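Local structure of protein bvu-3222 (Bacteroides vulgatus ATCC 8482, 3FYF) at residues 102-110 / 121-130. The protein is of unknown function but is probably a periplasmic protein made with a signal sequence, belonging to the DUF4251 family. Residues are numbered along the deposited sequence; the frame is centred on the assembly and turned at random.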
loop_
_atom_site.group_PDB
_atom_site.type_symbol
_atom_site.label_atom_id
_atom_site.label_comp_id
_atom_site.label_asym_id
_atom_site.label_seq_id
_atom_site.Cartn_x
_atom_site.Cartn_y
_atom_site.Cartn_z
ATOM N N VAL B 102 -2.817 5.511 21.426
ATOM C CA VAL B 102 -3.970 4.823 21.989
ATOM C C VAL B 102 -3.461 3.548 22.654
ATOM O O VAL B 102 -3.269 2.528 21.994
ATOM C CB VAL B 102 -5.040 4.491 20.907
ATOM C CG1 VAL B 102 -6.345 4.042 21.549
ATOM C CG2 VAL B 102 -5.286 5.684 19.995
ATOM N N GLN B 103 -3.216 3.626 23.960
ATOM C CA GLN B 103 -2.738 2.485 24.745
ATOM C C GLN B 103 -3.814 2.047 25.735
ATOM O O GLN B 103 -4.573 2.878 26.234
ATOM C CB GLN B 103 -1.420 2.824 25.460
ATOM C CG GLN B 103 -1.511 3.968 26.482
ATOM C CD GLN B 103 -0.248 4.809 26.567
ATOM O OE1 GLN B 103 -0.319 6.039 26.615
ATOM N NE2 GLN B 103 0.911 4.154 26.585
ATOM N N GLY B 104 -3.890 0.744 26.001
ATOM C CA GLY B 104 -4.901 0.216 26.919
ATOM C C GLY B 104 -5.264 -1.249 26.761
ATOM O O GLY B 104 -4.535 -2.017 26.130
ATOM N N ASN B 105 -6.401 -1.625 27.343
ATOM C CA ASN B 105 -6.859 -3.016 27.374
ATOM C C ASN B 105 -7.463 -3.475 26.051
ATOM O O ASN B 105 -8.218 -2.733 25.418
ATOM C CB ASN B 105 -7.892 -3.213 28.490
ATOM C CG ASN B 105 -7.305 -3.036 29.879
ATOM O OD1 ASN B 105 -6.538 -3.873 30.356
ATOM N ND2 ASN B 105 -7.684 -1.951 30.548
ATOM N N VAL B 106 -7.138 -4.704 25.653
ATOM C CA VAL B 106 -7.707 -5.322 24.449
ATOM C C VAL B 106 -8.921 -6.189 24.803
ATOM O O VAL B 106 -8.819 -7.115 25.609
ATOM C CB VAL B 106 -6.662 -6.179 23.683
ATOM C CG1 VAL B 106 -7.259 -6.748 22.419
ATOM C CG2 VAL B 106 -5.457 -5.356 23.324
ATOM N N ASN B 107 -10.059 -5.876 24.186
ATOM C CA ASN B 107 -11.303 -6.612 24.396
ATOM C C ASN B 107 -12.028 -6.911 23.084
ATOM O O ASN B 107 -11.758 -6.273 22.064
ATOM C CB ASN B 107 -12.221 -5.837 25.350
ATOM C CG ASN B 107 -12.492 -4.419 24.879
ATOM O OD1 ASN B 107 -13.394 -4.176 24.075
ATOM N ND2 ASN B 107 -11.713 -3.471 25.390
ATOM N N GLY B 108 -12.938 -7.885 23.119
ATOM C CA GLY B 108 -13.778 -8.234 21.973
ATOM C C GLY B 108 -13.039 -8.853 20.798
ATOM O O GLY B 108 -13.339 -8.549 19.641
ATOM N N ILE B 109 -12.078 -9.722 21.099
ATOM C CA ILE B 109 -11.240 -10.364 20.085
ATOM C C ILE B 109 -11.980 -11.477 19.338
ATOM O O ILE B 109 -12.440 -12.443 19.950
ATOM C CB ILE B 109 -9.942 -10.953 20.705
ATOM C CG1 ILE B 109 -9.135 -9.866 21.420
ATOM C CG2 ILE B 109 -9.092 -11.655 19.632
ATOM C CD1 ILE B 109 -8.018 -10.410 22.315
ATOM N N SER B 110 -12.088 -11.324 18.018
ATOM C CA SER B 110 -12.524 -12.405 17.136
ATOM C C SER B 110 -11.496 -12.645 16.024
ATOM O O SER B 110 -10.866 -11.707 15.533
ATOM C CB SER B 110 -13.915 -12.125 16.546
ATOM O OG SER B 110 -13.879 -11.130 15.535
ATOM N N TYR B 121 -9.036 -10.404 11.760
ATOM C CA TYR B 121 -8.802 -10.267 13.196
ATOM C C TYR B 121 -9.320 -8.911 13.669
ATOM O O TYR B 121 -8.785 -7.858 13.282
ATOM C CB TYR B 121 -7.302 -10.398 13.472
ATOM C CG TYR B 121 -6.906 -10.558 14.924
ATOM C CD1 TYR B 121 -6.641 -9.448 15.722
ATOM C CD2 TYR B 121 -6.751 -11.825 15.487
ATOM C CE1 TYR B 121 -6.256 -9.593 17.049
ATOM C CE2 TYR B 121 -6.367 -11.979 16.817
ATOM C CZ TYR B 121 -6.119 -10.858 17.589
ATOM O OH TYR B 121 -5.738 -10.989 18.904
ATOM N N ASN B 122 -10.367 -8.938 14.496
ATOM C CA ASN B 122 -11.022 -7.721 14.983
ATOM C C ASN B 122 -10.921 -7.611 16.505
ATOM O O ASN B 122 -10.944 -8.630 17.194
ATOM C CB ASN B 122 -12.502 -7.694 14.568
ATOM C CG ASN B 122 -12.713 -7.526 13.059
ATOM O OD1 ASN B 122 -13.832 -7.640 12.571
ATOM N ND2 ASN B 122 -11.654 -7.243 12.330
ATOM N N TYR B 123 -10.816 -6.381 17.013
ATOM C CA TYR B 123 -10.769 -6.110 18.460
ATOM C C TYR B 123 -10.973 -4.632 18.813
ATOM O O TYR B 123 -10.919 -3.755 17.948
ATOM C CB TYR B 123 -9.464 -6.627 19.098
ATOM C CG TYR B 123 -8.190 -5.981 18.585
ATOM C CD1 TYR B 123 -7.564 -6.454 17.434
ATOM C CD2 TYR B 123 -7.603 -4.911 19.258
ATOM C CE1 TYR B 123 -6.393 -5.884 16.961
ATOM C CE2 TYR B 123 -6.431 -4.332 18.793
ATOM C CZ TYR B 123 -5.832 -4.826 17.641
ATOM O OH TYR B 123 -4.672 -4.259 17.164
ATOM N N GLY B 124 -11.208 -4.376 20.095
ATOM C CA GLY B 124 -11.326 -3.020 20.621
ATOM C C GLY B 124 -10.166 -2.681 21.541
ATOM O O GLY B 124 -9.514 -3.572 22.094
ATOM N N ILE B 125 -9.896 -1.385 21.678
ATOM C CA ILE B 125 -8.878 -0.868 22.585
ATOM C C ILE B 125 -9.541 0.156 23.503
ATOM O O ILE B 125 -10.170 1.103 23.026
ATOM C CB ILE B 125 -7.706 -0.174 21.821
ATOM C CG1 ILE B 125 -6.981 -1.150 20.891
ATOM C CG2 ILE B 125 -6.709 0.467 22.797
ATOM C CD1 ILE B 125 -5.933 -2.006 21.572
ATOM N N ASN B 126 -9.413 -0.042 24.812
ATOM C CA ASN B 126 -9.947 0.910 25.784
ATOM C C ASN B 126 -8.850 1.793 26.369
ATOM O O ASN B 126 -8.072 1.360 27.221
ATOM C CB ASN B 126 -10.731 0.193 26.888
ATOM C CG ASN B 126 -12.197 -0.009 26.533
ATOM O OD1 ASN B 126 -13.074 0.154 27.384
ATOM N ND2 ASN B 126 -12.470 -0.363 25.278
ATOM N N GLY B 127 -8.794 3.033 25.891
ATOM C CA GLY B 127 -7.743 3.967 26.276
ATOM C C GLY B 127 -8.165 4.979 27.319
ATOM O O GLY B 127 -9.297 4.946 27.811
ATOM N N ILE B 128 -7.245 5.880 27.655
ATOM C CA ILE B 128 -7.510 6.937 28.626
ATOM C C ILE B 128 -8.280 8.090 27.971
ATOM O O ILE B 128 -9.401 8.401 28.374
ATOM C CB ILE B 128 -6.210 7.425 29.335
ATOM C CG1 ILE B 128 -5.625 6.303 30.203
ATOM C CG2 ILE B 128 -6.477 8.678 30.182
ATOM C CD1 ILE B 128 -4.252 6.604 30.795
ATOM N N ALA B 129 -7.689 8.710 26.954
ATOM C CA ALA B 129 -8.339 9.814 26.263
ATOM C C ALA B 129 -9.312 9.293 25.208
ATOM O O ALA B 129 -10.498 9.635 25.222
ATOM C CB ALA B 129 -7.302 10.747 25.641
ATOM N N VAL B 130 -8.808 8.453 24.305
ATOM C CA VAL B 130 -9.607 7.953 23.184
ATOM C C VAL B 130 -9.664 6.420 23.105
ATOM O O VAL B 130 -8.725 5.725 23.512
ATOM C CB VAL B 130 -9.147 8.564 21.818
ATOM C CG1 VAL B 130 -9.339 10.083 21.810
ATOM C CG2 VAL B 130 -7.694 8.211 21.502
#
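The carbonyl oxygen of Asn-107 takes the amide of Gly-124, N to O 2.8 Å, with the donor nearly in line with the C=O bond. Gly-124 O accepts Asn-107 N in return, though that donor stands 37° above the carbonyl plane. These two bonds make one hydrogen-bonded pair of the antiparallel hairpin of strands 100-113 and 119-126. Beyond it Gly-108, at positive phi, and Ile-109 stand against the single Tyr-123, a beta bulge that shifts the register by one, so that Ser-110 and Asn-122 form the next pair, Ser-110 N to Asn-122 O and Asn-122 N to Ser-110 O, both 3.0 Å. Toward the other end, Asn-126 N reaches Asn-105 O at 3.0 Å, while the return bond from Asn-105 N is weak.

On the face of Val-106 and Ile-125, the Val-106 methyls divide the work. CG1, opposite the backbone N (chi1 -177°), leans obliquely on the Tyr-123 ring at CD2, 3.7 Å away, and CG2 meets Ile-125 CD1. That same CD1 lies in plane at the edge of the Tyr-123 ring. Past the bulge, Ile-109 sets CG2 3.7 Å from CZ of Tyr-121. At the far end Val-102 CG1 packs on Ile-125 CG2, and Val-102 CG2 touches Val-130 CG2 at 3.8 Å, where the chain turns back. Ile-81 of adjoining strand 78-83, and Val-74 one strand further on, continue this apolar layer.

Asn-105, Asn-107 and Asn-126 have their CB atoms on the other face and are exposed, whereas Tyr-121, Tyr-123 and Ile-125 are buried, consistent with an inward apolar face and a solvent-facing polar one.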